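Local coordinates for PFC0360w protein (Plasmodium falciparum, PDB 3NI8), which probably stimulates the ATPase activity of the chaperone Hsp90, as a malarial member of the AHA1 family with a START-like (SRPBCC) fold, at residues A[31-39]-A[74-83]; A[44-53]-A[62-70]. All coordinates share one frame; numbering follows the deposited sequence.

Contact 1 of 2, residues A[31-39]-A[74-83]. With IPA (isopropyl alcohol), chain B.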
ATOM      1  N   PRO A  31      -9.002  11.089  -7.470  1.00 30.48           N
ATOM      2  CA  PRO A  31      -8.903   9.790  -6.761  1.00 29.43           C
ATOM      3  C   PRO A  31      -8.575   8.561  -7.616  1.00 28.73           C
ATOM      4  O   PRO A  31      -7.796   7.700  -7.168  1.00 28.60           O
ATOM      5  CB  PRO A  31     -10.288   9.619  -6.123  1.00 29.38           C
ATOM      6  CG  PRO A  31     -10.832  11.009  -6.012  1.00 30.88           C
ATOM      7  CD  PRO A  31     -10.285  11.772  -7.194  1.00 30.19           C
ATOM      8  N   GLU A  32      -9.157   8.490  -8.816  0.50 28.19           N
ATOM      9  CA  GLU A  32      -9.028   7.316  -9.698  0.50 27.57           C
ATOM     10  C   GLU A  32      -7.582   7.005 -10.065  0.50 27.45           C
ATOM     11  O   GLU A  32      -7.196   5.839 -10.202  0.50 27.37           O
ATOM     12  CB  GLU A  32      -9.862   7.493 -10.970  0.50 27.56           C
ATOM     13  CG  GLU A  32      -9.519   8.733 -11.801  0.50 26.97           C
ATOM     14  CD  GLU A  32     -10.062   8.640 -13.207  0.50 26.00           C
ATOM     15  OE1 GLU A  32      -9.865   7.569 -13.812  0.50 27.44           O
ATOM     16  OE2 GLU A  32     -10.683   9.612 -13.701  0.50 24.32           O
ATOM     17  N   VAL A  33      -6.790   8.061 -10.207  1.00 27.26           N
ATOM     18  CA  VAL A  33      -5.386   7.953 -10.556  1.00 26.94           C
ATOM     19  C   VAL A  33      -4.593   7.383  -9.362  1.00 26.53           C
ATOM     20  O   VAL A  33      -3.706   6.542  -9.529  1.00 26.27           O
ATOM     21  CB  VAL A  33      -4.893   9.351 -11.065  1.00 27.09           C
ATOM     22  CG1 VAL A  33      -3.464   9.632 -10.736  1.00 27.59           C
ATOM     23  CG2 VAL A  33      -5.117   9.482 -12.556  1.00 27.18           C
ATOM     24  N   LEU A  34      -4.924   7.825  -8.154  1.00 26.13           N
ATOM     25  CA  LEU A  34      -4.304   7.251  -6.959  1.00 25.98           C
ATOM     26  C   LEU A  34      -4.760   5.808  -6.718  1.00 25.97           C
ATOM     27  O   LEU A  34      -3.936   4.943  -6.397  1.00 26.56           O
ATOM     28  CB  LEU A  34      -4.568   8.110  -5.735  1.00 25.88           C
ATOM     29  CG  LEU A  34      -3.902   9.479  -5.755  1.00 26.01           C
ATOM     30  CD1 LEU A  34      -4.276  10.231  -4.517  1.00 24.36           C
ATOM     31  CD2 LEU A  34      -2.363   9.305  -5.874  1.00 27.43           C
ATOM     32  N   PHE A  35      -6.059   5.555  -6.895  1.00 25.13           N
ATOM     33  CA  PHE A  35      -6.625   4.199  -6.845  1.00 24.38           C
ATOM     34  C   PHE A  35      -5.918   3.238  -7.818  1.00 23.62           C
ATOM     35  O   PHE A  35      -5.563   2.113  -7.434  1.00 24.03           O
ATOM     36  CB  PHE A  35      -8.146   4.245  -7.120  1.00 24.82           C
ATOM     37  CG  PHE A  35      -8.826   2.896  -7.065  1.00 24.69           C
ATOM     38  CD1 PHE A  35      -9.398   2.439  -5.886  1.00 24.98           C
ATOM     39  CD2 PHE A  35      -8.903   2.088  -8.208  1.00 25.73           C
ATOM     40  CE1 PHE A  35     -10.046   1.181  -5.836  1.00 24.82           C
ATOM     41  CE2 PHE A  35      -9.519   0.827  -8.171  1.00 25.56           C
ATOM     42  CZ  PHE A  35     -10.100   0.380  -6.977  1.00 26.02           C
ATOM     43  N   ASN A  36      -5.737   3.681  -9.065  0.50 22.83           N
ATOM     44  CA  ASN A  36      -4.959   2.936 -10.070  0.50 21.87           C
ATOM     45  C   ASN A  36      -3.594   2.562  -9.529  0.50 21.68           C
ATOM     46  O   ASN A  36      -3.165   1.416  -9.623  0.50 21.67           O
ATOM     47  CB  ASN A  36      -4.772   3.741 -11.368  0.50 20.94           C
ATOM     48  CG  ASN A  36      -3.800   3.065 -12.348  0.50 19.81           C
ATOM     49  OD1 ASN A  36      -2.620   3.427 -12.428  0.50 17.54           O
ATOM     50  ND2 ASN A  36      -4.297   2.084 -13.097  0.50 15.93           N
ATOM     51  N   ALA A  37      -2.926   3.538  -8.938  1.00 21.59           N
ATOM     52  CA  ALA A  37      -1.547   3.349  -8.508  1.00 21.76           C
ATOM     53  C   ALA A  37      -1.411   2.208  -7.478  1.00 22.39           C
ATOM     54  O   ALA A  37      -0.334   1.562  -7.395  1.00 22.73           O
ATOM     55  CB  ALA A  37      -0.977   4.652  -7.941  1.00 21.42           C
ATOM     56  N   PHE A  38      -2.473   1.973  -6.691  1.00 21.76           N
ATOM     57  CA  PHE A  38      -2.439   0.936  -5.678  1.00 21.80           C
ATOM     58  C   PHE A  38      -2.870  -0.440  -6.189  1.00 22.70           C
ATOM     59  O   PHE A  38      -2.617  -1.456  -5.508  1.00 22.93           O
ATOM     60  CB  PHE A  38      -3.286   1.317  -4.469  1.00 21.70           C
ATOM     61  CG  PHE A  38      -2.580   2.216  -3.496  1.00 20.98           C
ATOM     62  CD1 PHE A  38      -1.986   1.691  -2.357  1.00 17.62           C
ATOM     63  CD2 PHE A  38      -2.512   3.594  -3.724  1.00 19.06           C
ATOM     64  CE1 PHE A  38      -1.319   2.519  -1.472  1.00 18.31           C
ATOM     65  CE2 PHE A  38      -1.858   4.426  -2.839  1.00 18.50           C
ATOM     66  CZ  PHE A  38      -1.265   3.897  -1.707  1.00 17.97           C
ATOM     67  N   THR A  39      -3.500  -0.485  -7.366  1.00 22.52           N
ATOM     68  CA  THR A  39      -4.179  -1.700  -7.806  1.00 23.31           C
ATOM     69  C   THR A  39      -3.790  -2.201  -9.208  1.00 23.83           C
ATOM     70  O   THR A  39      -4.334  -3.199  -9.704  1.00 23.66           O
ATOM     71  CB  THR A  39      -5.704  -1.491  -7.809  1.00 23.64           C
ATOM     72  OG1 THR A  39      -6.017  -0.384  -8.662  1.00 24.34           O
ATOM     73  CG2 THR A  39      -6.238  -1.217  -6.407  1.00 23.08           C
ATOM     74  N   PHE A  74      -6.659  -8.790  -1.709  1.00 24.19           N
ATOM     75  CA  PHE A  74      -7.699  -7.764  -1.695  1.00 24.27           C
ATOM     76  C   PHE A  74      -8.945  -8.292  -1.011  1.00 24.01           C
ATOM     77  O   PHE A  74      -9.420  -9.381  -1.336  1.00 24.02           O
ATOM     78  CB  PHE A  74      -8.046  -7.322  -3.126  1.00 24.06           C
ATOM     79  CG  PHE A  74      -6.874  -6.754  -3.899  1.00 23.79           C
ATOM     80  CD1 PHE A  74      -6.342  -5.517  -3.569  1.00 22.49           C
ATOM     81  CD2 PHE A  74      -6.327  -7.453  -4.984  1.00 24.56           C
ATOM     82  CE1 PHE A  74      -5.265  -4.974  -4.294  1.00 22.35           C
ATOM     83  CE2 PHE A  74      -5.239  -6.922  -5.725  1.00 23.84           C
ATOM     84  CZ  PHE A  74      -4.716  -5.677  -5.378  1.00 22.87           C
ATOM     85  N   THR A  75      -9.469  -7.526  -0.058  1.00 24.58           N
ATOM     86  CA  THR A  75     -10.648  -7.964   0.715  1.00 24.83           C
ATOM     87  C   THR A  75     -11.818  -7.009   0.545  1.00 25.81           C
ATOM     88  O   THR A  75     -12.948  -7.348   0.894  1.00 27.15           O
ATOM     89  CB  THR A  75     -10.342  -8.209   2.221  1.00 24.38           C
ATOM     90  OG1 THR A  75     -10.034  -6.977   2.873  1.00 23.09           O
ATOM     91  CG2 THR A  75      -9.165  -9.165   2.408  1.00 23.48           C
ATOM     92  N   GLU A  76     -11.549  -5.832  -0.020  1.00 26.19           N
ATOM     93  CA  GLU A  76     -12.587  -4.858  -0.366  1.00 26.17           C
ATOM     94  C   GLU A  76     -12.096  -3.910  -1.462  1.00 25.75           C
ATOM     95  O   GLU A  76     -11.067  -3.230  -1.327  1.00 25.58           O
ATOM     96  CB  GLU A  76     -13.032  -4.050   0.862  1.00 26.10           C
ATOM     97  CG  GLU A  76     -14.356  -3.263   0.635  1.00 28.49           C
ATOM     98  CD  GLU A  76     -14.620  -2.157   1.668  1.00 29.20           C
ATOM     99  OE1 GLU A  76     -14.427  -2.369   2.889  1.00 28.59           O
ATOM    100  OE2 GLU A  76     -15.027  -1.056   1.242  1.00 31.29           O
ATOM    101  N   ILE A  77     -12.838  -3.877  -2.556  1.00 25.80           N
ATOM    102  CA  ILE A  77     -12.523  -2.980  -3.670  1.00 25.30           C
ATOM    103  C   ILE A  77     -13.720  -2.119  -3.990  1.00 25.31           C
ATOM    104  O   ILE A  77     -14.629  -2.559  -4.705  1.00 24.63           O
ATOM    105  CB  ILE A  77     -12.063  -3.728  -4.945  1.00 25.03           C
ATOM    106  CG1 ILE A  77     -10.778  -4.516  -4.674  1.00 23.69           C
ATOM    107  CG2 ILE A  77     -11.805  -2.716  -6.056  1.00 24.60           C
ATOM    108  CD1 ILE A  77     -10.579  -5.667  -5.588  1.00 20.68           C
ATOM    109  N   THR A  78     -13.702  -0.901  -3.439  1.00 25.90           N
ATOM    110  CA  THR A  78     -14.729   0.113  -3.683  1.00 26.69           C
ATOM    111  C   THR A  78     -14.131   1.240  -4.534  1.00 26.98           C
ATOM    112  O   THR A  78     -13.660   2.247  -4.005  1.00 27.29           O
ATOM    113  CB  THR A  78     -15.277   0.695  -2.353  1.00 27.31           C
ATOM    114  OG1 THR A  78     -15.437  -0.353  -1.380  1.00 27.90           O
ATOM    115  CG2 THR A  78     -16.635   1.407  -2.576  1.00 27.41           C
ATOM    116  N   LYS A  79     -14.125   1.044  -5.847  1.00 27.54           N
ATOM    117  CA  LYS A  79     -13.534   1.991  -6.805  1.00 28.39           C
ATOM    118  C   LYS A  79     -14.348   3.273  -6.949  1.00 28.49           C
ATOM    119  O   LYS A  79     -15.575   3.179  -7.122  1.00 28.91           O
ATOM    120  CB  LYS A  79     -13.432   1.331  -8.190  1.00 28.58           C
ATOM    121  CG  LYS A  79     -12.686   2.167  -9.259  1.00 29.28           C
ATOM    122  CD  LYS A  79     -12.232   1.289 -10.426  1.00 29.59           C
ATOM    123  CE  LYS A  79     -11.736   2.111 -11.620  1.00 29.86           C
ATOM    124  NZ  LYS A  79     -11.112   1.174 -12.613  1.00 29.40           N
ATOM    125  N   PRO A  80     -13.686   4.466  -6.912  1.00 28.53           N
ATOM    126  CA  PRO A  80     -12.250   4.746  -6.671  1.00 28.70           C
ATOM    127  C   PRO A  80     -11.880   5.269  -5.247  1.00 28.82           C
ATOM    128  O   PRO A  80     -10.842   5.939  -5.069  1.00 28.89           O
ATOM    129  CB  PRO A  80     -11.953   5.836  -7.718  1.00 28.54           C
ATOM    130  CG  PRO A  80     -13.238   6.649  -7.773  1.00 28.83           C
ATOM    131  CD  PRO A  80     -14.384   5.688  -7.381  1.00 28.61           C
ATOM    132  N   HIS A  81     -12.714   4.932  -4.264  0.50 28.82           N
ATOM    133  CA  HIS A  81     -12.676   5.553  -2.939  0.50 28.72           C
ATOM    134  C   HIS A  81     -11.896   4.792  -1.857  0.50 28.34           C
ATOM    135  O   HIS A  81     -11.260   5.414  -1.000  0.50 28.20           O
ATOM    136  CB  HIS A  81     -14.104   5.831  -2.457  0.50 28.68           C
ATOM    137  CG  HIS A  81     -14.799   6.903  -3.237  0.50 29.71           C
ATOM    138  ND1 HIS A  81     -15.958   6.678  -3.951  0.50 29.96           N
ATOM    139  CD2 HIS A  81     -14.485   8.208  -3.429  0.50 30.10           C
ATOM    140  CE1 HIS A  81     -16.335   7.801  -4.537  0.50 30.48           C
ATOM    141  NE2 HIS A  81     -15.455   8.743  -4.239  0.50 30.22           N
ATOM    142  N   LYS A  82     -11.946   3.464  -1.903  1.00 27.86           N
ATOM    143  CA  LYS A  82     -11.388   2.616  -0.830  1.00 27.68           C
ATOM    144  C   LYS A  82     -10.913   1.259  -1.346  1.00 27.12           C
ATOM    145  O   LYS A  82     -11.529   0.646  -2.249  1.00 27.27           O
ATOM    146  CB  LYS A  82     -12.448   2.368   0.261  1.00 27.60           C
ATOM    147  CG  LYS A  82     -11.999   2.429   1.709  1.00 29.49           C
ATOM    148  CD  LYS A  82     -12.987   1.673   2.612  1.00 33.68           C
ATOM    149  CE  LYS A  82     -13.226   2.339   3.977  1.00 37.24           C
ATOM    150  NZ  LYS A  82     -13.226   1.355   5.172  1.00 38.47           N
ATOM    151  N   ILE A  83      -9.816   0.798  -0.759  1.00 26.08           N
ATOM    152  CA  ILE A  83      -9.402  -0.597  -0.834  1.00 25.14           C
ATOM    153  C   ILE A  83      -9.014  -1.069   0.568  1.00 23.42           C
ATOM    154  O   ILE A  83      -8.651  -0.272   1.409  1.00 22.67           O
ATOM    155  CB  ILE A  83      -8.259  -0.856  -1.865  1.00 25.54           C
ATOM    156  CG1 ILE A  83      -7.168   0.202  -1.761  1.00 27.94           C
ATOM    157  CG2 ILE A  83      -8.800  -0.871  -3.265  1.00 25.56           C
ATOM    158  CD1 ILE A  83      -5.946  -0.097  -2.609  1.00 30.30           C
TER
HETATM  159  C1  IPA B 159      -0.998  -3.697  -3.884  1.00 28.26           C
HETATM  160  C2  IPA B 159      -1.170  -2.804  -2.650  1.00 28.45           C
HETATM  161  C3  IPA B 159       0.109  -2.154  -2.121  1.00 26.51           C
HETATM  162  O2  IPA B 159      -2.161  -1.840  -2.899  1.00 29.74           O

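Contact 2 of 2, residues A[44-53]-A[62-70]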
ATOM      1  N   LEU A  44       2.262  -0.365 -10.154  1.00 28.13           N
ATOM      2  CA  LEU A  44       2.948  -0.912  -8.979  1.00 27.58           C
ATOM      3  C   LEU A  44       4.419  -1.268  -9.247  1.00 27.31           C
ATOM      4  O   LEU A  44       5.295  -0.964  -8.429  1.00 26.22           O
ATOM      5  CB  LEU A  44       2.191  -2.115  -8.406  1.00 27.43           C
ATOM      6  CG  LEU A  44       0.897  -1.790  -7.646  1.00 27.28           C
ATOM      7  CD1 LEU A  44       0.041  -3.035  -7.586  1.00 25.77           C
ATOM      8  CD2 LEU A  44       1.158  -1.211  -6.255  1.00 25.38           C
ATOM      9  N   THR A  45       4.667  -1.909 -10.391  1.00 27.46           N
ATOM     10  CA  THR A  45       6.017  -2.238 -10.845  1.00 27.91           C
ATOM     11  C   THR A  45       6.889  -0.972 -10.999  1.00 27.89           C
ATOM     12  O   THR A  45       8.031  -0.976 -10.567  1.00 27.66           O
ATOM     13  CB  THR A  45       5.978  -3.046 -12.153  1.00 28.26           C
ATOM     14  OG1 THR A  45       5.298  -4.287 -11.925  1.00 28.61           O
ATOM     15  CG2 THR A  45       7.397  -3.346 -12.677  1.00 28.87           C
ATOM     16  N   ARG A  46       6.339   0.104 -11.580  1.00 27.73           N
ATOM     17  CA  ARG A  46       7.060   1.366 -11.685  1.00 27.32           C
ATOM     18  C   ARG A  46       7.329   1.923 -10.306  1.00 27.83           C
ATOM     19  O   ARG A  46       8.372   2.507 -10.074  1.00 28.98           O
ATOM     20  CB  ARG A  46       6.257   2.425 -12.442  1.00 27.73           C
ATOM     21  CG  ARG A  46       6.009   2.216 -13.915  1.00 27.20           C
ATOM     22  CD  ARG A  46       5.269   3.448 -14.463  1.00 29.32           C
ATOM     23  NE  ARG A  46       6.136   4.642 -14.564  1.00 30.30           N
ATOM     24  CZ  ARG A  46       5.704   5.897 -14.771  1.00 28.96           C
ATOM     25  NH1 ARG A  46       4.411   6.171 -14.885  1.00 25.92           N
ATOM     26  NH2 ARG A  46       6.580   6.896 -14.860  1.00 29.98           N
ATOM     27  N   LEU A  47       6.377   1.788  -9.389  1.00 27.86           N
ATOM     28  CA  LEU A  47       6.569   2.264  -8.019  1.00 27.60           C
ATOM     29  C   LEU A  47       7.588   1.414  -7.257  1.00 27.51           C
ATOM     30  O   LEU A  47       8.129   1.850  -6.233  1.00 26.61           O
ATOM     31  CB  LEU A  47       5.232   2.298  -7.263  1.00 27.66           C
ATOM     32  CG  LEU A  47       4.208   3.373  -7.645  1.00 27.23           C
ATOM     33  CD1 LEU A  47       2.864   3.085  -6.998  1.00 27.42           C
ATOM     34  CD2 LEU A  47       4.699   4.725  -7.243  1.00 25.20           C
ATOM     35  N   SER A  48       7.820   0.203  -7.771  1.00 27.95           N
ATOM     36  CA  SER A  48       8.790  -0.765  -7.235  1.00 28.69           C
ATOM     37  C   SER A  48      10.107  -0.693  -8.003  1.00 29.46           C
ATOM     38  O   SER A  48      10.916  -1.629  -7.981  1.00 29.43           O
ATOM     39  CB  SER A  48       8.239  -2.183  -7.366  1.00 28.77           C
ATOM     40  OG  SER A  48       7.024  -2.350  -6.645  1.00 28.02           O
ATOM     41  N   ARG A  49      10.307   0.417  -8.708  1.00 30.42           N
ATOM     42  CA  ARG A  49      11.506   0.615  -9.517  1.00 30.90           C
ATOM     43  C   ARG A  49      11.877  -0.600 -10.344  1.00 31.06           C
ATOM     44  O   ARG A  49      13.059  -0.982 -10.381  1.00 31.63           O
ATOM     45  CB  ARG A  49      12.687   1.017  -8.627  1.00 30.98           C
ATOM     46  CG  ARG A  49      12.583   2.454  -8.088  1.00 32.13           C
ATOM     47  CD  ARG A  49      12.291   3.411  -9.227  1.00 33.19           C
ATOM     48  NE  ARG A  49      13.402   3.569 -10.174  1.00 35.54           N
ATOM     49  CZ  ARG A  49      13.248   3.828 -11.474  1.00 36.37           C
ATOM     50  NH1 ARG A  49      14.302   3.982 -12.270  1.00 33.58           N
ATOM     51  NH2 ARG A  49      12.023   3.923 -11.981  1.00 39.30           N
ATOM     52  N   GLY A  50      10.886  -1.211 -10.994  1.00 30.60           N
ATOM     53  CA  GLY A  50      11.145  -2.375 -11.855  1.00 30.62           C
ATOM     54  C   GLY A  50      10.911  -3.809 -11.378  1.00 30.56           C
ATOM     55  O   GLY A  50      10.790  -4.688 -12.211  1.00 30.27           O
ATOM     56  N   SER A  51      10.883  -4.081 -10.073  1.00 31.42           N
ATOM     57  CA  SER A  51      10.508  -5.439  -9.588  1.00 33.03           C
ATOM     58  C   SER A  51       9.059  -5.777  -9.926  1.00 33.66           C
ATOM     59  O   SER A  51       8.173  -4.950  -9.714  1.00 34.18           O
ATOM     60  CB  SER A  51      10.670  -5.574  -8.082  1.00 32.65           C
ATOM     61  OG  SER A  51      11.970  -5.224  -7.673  1.00 34.83           O
ATOM     62  N   LEU A  52       8.810  -6.984 -10.433  1.00 34.62           N
ATOM     63  CA  LEU A  52       7.462  -7.338 -10.873  1.00 35.60           C
ATOM     64  C   LEU A  52       6.498  -7.348  -9.707  1.00 35.56           C
ATOM     65  O   LEU A  52       6.734  -8.023  -8.700  1.00 35.67           O
ATOM     66  CB  LEU A  52       7.406  -8.670 -11.642  1.00 36.11           C
ATOM     67  CG  LEU A  52       6.148  -8.958 -12.511  1.00 37.77           C
ATOM     68  CD1 LEU A  52       5.705  -7.794 -13.452  1.00 38.52           C
ATOM     69  CD2 LEU A  52       6.307 -10.236 -13.324  1.00 38.51           C
ATOM     70  N   ALA A  53       5.448  -6.534  -9.846  1.00 35.43           N
ATOM     71  CA  ALA A  53       4.248  -6.608  -9.015  1.00 34.62           C
ATOM     72  C   ALA A  53       3.268  -7.499  -9.752  1.00 34.45           C
ATOM     73  O   ALA A  53       3.115  -7.364 -10.961  1.00 34.77           O
ATOM     74  CB  ALA A  53       3.662  -5.251  -8.846  1.00 34.19           C
ATOM     75  N   LYS A  62      -5.198 -12.340  -5.026  1.00 25.36           N
ATOM     76  CA  LYS A  62      -3.883 -12.173  -4.448  1.00 26.08           C
ATOM     77  C   LYS A  62      -3.109 -11.041  -5.103  1.00 25.37           C
ATOM     78  O   LYS A  62      -3.449 -10.565  -6.194  1.00 24.44           O
ATOM     79  CB  LYS A  62      -3.089 -13.484  -4.509  1.00 26.72           C
ATOM     80  CG  LYS A  62      -3.506 -14.482  -3.431  1.00 30.67           C
ATOM     81  CD  LYS A  62      -3.021 -15.873  -3.782  1.00 37.30           C
ATOM     82  CE  LYS A  62      -3.202 -16.873  -2.626  1.00 40.47           C
ATOM     83  NZ  LYS A  62      -2.788 -18.241  -3.129  1.00 41.72           N
ATOM     84  N   PHE A  63      -2.094 -10.589  -4.380  1.00 25.02           N
ATOM     85  CA  PHE A  63      -1.096  -9.699  -4.916  1.00 25.73           C
ATOM     86  C   PHE A  63       0.252 -10.006  -4.315  1.00 26.11           C
ATOM     87  O   PHE A  63       0.355 -10.579  -3.236  1.00 25.15           O
ATOM     88  CB  PHE A  63      -1.474  -8.209  -4.788  1.00 25.69           C
ATOM     89  CG  PHE A  63      -1.518  -7.685  -3.374  1.00 24.76           C
ATOM     90  CD1 PHE A  63      -0.365  -7.198  -2.758  1.00 25.27           C
ATOM     91  CD2 PHE A  63      -2.720  -7.633  -2.675  1.00 21.96           C
ATOM     92  CE1 PHE A  63      -0.405  -6.696  -1.450  1.00 24.34           C
ATOM     93  CE2 PHE A  63      -2.769  -7.125  -1.386  1.00 22.59           C
ATOM     94  CZ  PHE A  63      -1.614  -6.661  -0.767  1.00 22.83           C
ATOM     95  N   SER A  64       1.282  -9.588  -5.039  0.50 26.97           N
ATOM     96  CA  SER A  64       2.669  -9.821  -4.670  0.50 27.66           C
ATOM     97  C   SER A  64       3.501  -8.653  -5.183  0.50 28.30           C
ATOM     98  O   SER A  64       3.335  -8.225  -6.333  0.50 28.63           O
ATOM     99  CB  SER A  64       3.155 -11.124  -5.294  0.50 27.49           C
ATOM    100  OG  SER A  64       4.530 -11.050  -5.580  0.50 27.46           O
ATOM    101  N   LEU A  65       4.366  -8.126  -4.322  1.00 28.72           N
ATOM    102  CA  LEU A  65       5.313  -7.087  -4.696  1.00 29.35           C
ATOM    103  C   LEU A  65       6.740  -7.593  -4.448  1.00 29.90           C
ATOM    104  O   LEU A  65       6.962  -8.415  -3.538  1.00 29.75           O
ATOM    105  CB  LEU A  65       5.071  -5.853  -3.837  1.00 29.75           C
ATOM    106  CG  LEU A  65       4.159  -4.702  -4.283  1.00 31.26           C
ATOM    107  CD1 LEU A  65       3.015  -5.133  -5.191  1.00 32.32           C
ATOM    108  CD2 LEU A  65       3.621  -3.998  -3.051  1.00 32.02           C
ATOM    109  N   PHE A  66       7.695  -7.072  -5.231  1.00 30.06           N
ATOM    110  CA  PHE A  66       9.121  -7.399  -5.112  1.00 30.15           C
ATOM    111  C   PHE A  66       9.373  -8.922  -5.116  1.00 30.37           C
ATOM    112  O   PHE A  66       9.977  -9.455  -4.189  1.00 30.26           O
ATOM    113  CB  PHE A  66       9.761  -6.759  -3.852  1.00 30.45           C
ATOM    114  CG  PHE A  66       9.767  -5.240  -3.841  1.00 30.00           C
ATOM    115  CD1 PHE A  66      10.701  -4.516  -4.590  1.00 29.75           C
ATOM    116  CD2 PHE A  66       8.862  -4.531  -3.053  1.00 30.18           C
ATOM    117  CE1 PHE A  66      10.712  -3.109  -4.572  1.00 28.36           C
ATOM    118  CE2 PHE A  66       8.868  -3.106  -3.029  1.00 28.75           C
ATOM    119  CZ  PHE A  66       9.802  -2.409  -3.787  1.00 28.44           C
ATOM    120  N   SER A  67       8.895  -9.602  -6.157  1.00 30.63           N
ATOM    121  CA  SER A  67       9.009 -11.063  -6.293  1.00 31.08           C
ATOM    122  C   SER A  67       8.533 -11.893  -5.077  1.00 30.75           C
ATOM    123  O   SER A  67       9.138 -12.931  -4.727  1.00 30.53           O
ATOM    124  CB  SER A  67      10.434 -11.450  -6.690  1.00 31.61           C
ATOM    125  OG  SER A  67      10.812 -10.756  -7.865  1.00 34.10           O
ATOM    126  N   GLY A  68       7.445 -11.440  -4.450  1.00 29.73           N
ATOM    127  CA  GLY A  68       6.822 -12.188  -3.369  1.00 28.47           C
ATOM    128  C   GLY A  68       7.378 -11.860  -1.995  1.00 27.97           C
ATOM    129  O   GLY A  68       7.112 -12.578  -1.038  1.00 27.35           O
ATOM    130  N   SER A  69       8.156 -10.784  -1.906  1.00 27.36           N
ATOM    131  CA  SER A  69       8.684 -10.294  -0.638  1.00 27.65           C
ATOM    132  C   SER A  69       7.597  -9.630   0.220  1.00 27.31           C
ATOM    133  O   SER A  69       7.678  -9.610   1.455  1.00 27.45           O
ATOM    134  CB  SER A  69       9.824  -9.303  -0.889  1.00 27.34           C
ATOM    135  OG  SER A  69      10.986 -10.006  -1.332  1.00 30.49           O
ATOM    136  N   ILE A  70       6.623  -9.047  -0.461  1.00 26.63           N
ATOM    137  CA  ILE A  70       5.424  -8.509   0.135  1.00 26.62           C
ATOM    138  C   ILE A  70       4.267  -9.249  -0.563  1.00 25.95           C
ATOM    139  O   ILE A  70       4.202  -9.285  -1.796  1.00 25.95           O
ATOM    140  CB  ILE A  70       5.331  -6.980  -0.090  1.00 26.45           C
ATOM    141  CG1 ILE A  70       6.432  -6.252   0.693  1.00 27.45           C
ATOM    142  CG2 ILE A  70       3.952  -6.437   0.290  1.00 27.43           C
ATOM    143  CD1 ILE A  70       6.383  -4.698   0.585  1.00 26.03           C
TER
HETATM  144  O   HOH W   1       6.842  -4.861  -6.783  1.00 30.71           O

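Contact 1 of 2, residues A[31-39]-A[74-83]
Phe35 leaves helix 31-39 and pushes its ring into the hairpin that joins strands 70-78 and 82-89. With CG anti to the backbone N (chi1 -179°), the side chain is directed at the turn. Phe35 CB starts against the backbone of Pro80, 3.8 Å from Pro80 O, and Phe35 CD1 lies at the same distance from Pro80 CA. Farther out, Phe35 CE1 comes to 3.5 Å from Ile83 CG2, CE2 meets the aliphatic chain of Lys79 at CG and CD, and the tip, Phe35 CZ, ends 3.7 Å from Ile77 CG2, which sits in the plane of the ring at its edge. One ring face takes a CH-pi contact from Lys79 CG; the opposite face has Thr39 CG2 near its rim. Phe104 of strand 98-106 also touches this side chain.

Glu32, one helical turn before Phe35, has its CA 3.8 Å from Pro80 CB. Here the backbones come nearest, Glu32 CA and Pro80 CA being 5.1 Å apart. Pro80 follows a cis peptide bond. Phe38, just beyond Phe35 on the helix, meets Ile83 CD1 with its CB at 3.5 Å; Ile83 CD1 also reaches Thr39 CG2. Thr39 OG1 donates to Phe35 O from above the carbonyl plane, while Phe38 N reaches that oxygen from the other face.

No hydrogen bond crosses between the segments, so the join is apolar packing. His81 and Lys82 both face Thr78, a classic beta bulge. Helix 31-39 thus packs on a hairpin of the curved antiparallel sheet, beside the long helix 132-150 which that sheet grips, as in the helix-grip (START-like) fold implied by the SRPBCC family.

Contact 2 of 2, residues A[44-53]-A[62-70]
Two loops meet here, one leaving helix 41-47 and the other leaving strand 62-65, with Ala53 CA 4.5 Å from Leu65 CA and no direct hydrogen bond between the segments. Phe66 reaches across from a type I' turn. Ser48 CB stands over a face of its ring, in a CH-pi contact. Ser51 comes in obliquely, its OG 3.4 Å from Phe66 CD1; that hydroxyl lies anti to its own carbonyl carbon (chi1 -54°), which turns it to the ring.

Ser48 and Ser51 are brought together by a second type I' turn, closed by Ser51 N to Ser48 O. A Schellman motif ends the helix: Arg49, with positive phi, is the C-prime residue, Gly50 N bonds to Thr45 O and Arg49 N to Arg46 O. A water bridges the loops beside the ring, accepting from Phe66 N and donating to Ser51 O; its approach to Ser48 OG is very short and the direction there is open.

Leu65 CD1 packs 3.7 Å from Ala53 CB and more loosely against Leu44 CD1. Ala53 CA makes a CH...O contact of 3.3 Å with Ser64 O, while Ala53 N donates almost straight (172°) to Thr45 OG1, tying the outgoing loop back to the helix.

How the contacts relate
The centres of contact 1 and contact 2 lie about 17 Å apart, yet their segments touch on both sides. Helices 31-39 and 41-47 follow each other in the chain, and Leu44 CD2 packs 3.3 Å from Ala37 O. Strands 62-65 and 70-78 are neighbours in the same antiparallel sheet, where Phe74 CZ lies 3.9 Å from Phe63 CD2. Along the chain, both segments of contact 2 fall between those of contact 1. An isopropyl alcohol, probably from the crystallisation liquor, sits between them: its O2 is 2.7 Å from Phe38 O and it also bonds to Glu85, and Leu44 CD1 of contact 2 lies 3.9 Å from its C1. Such molecules often mark pockets, and this one may.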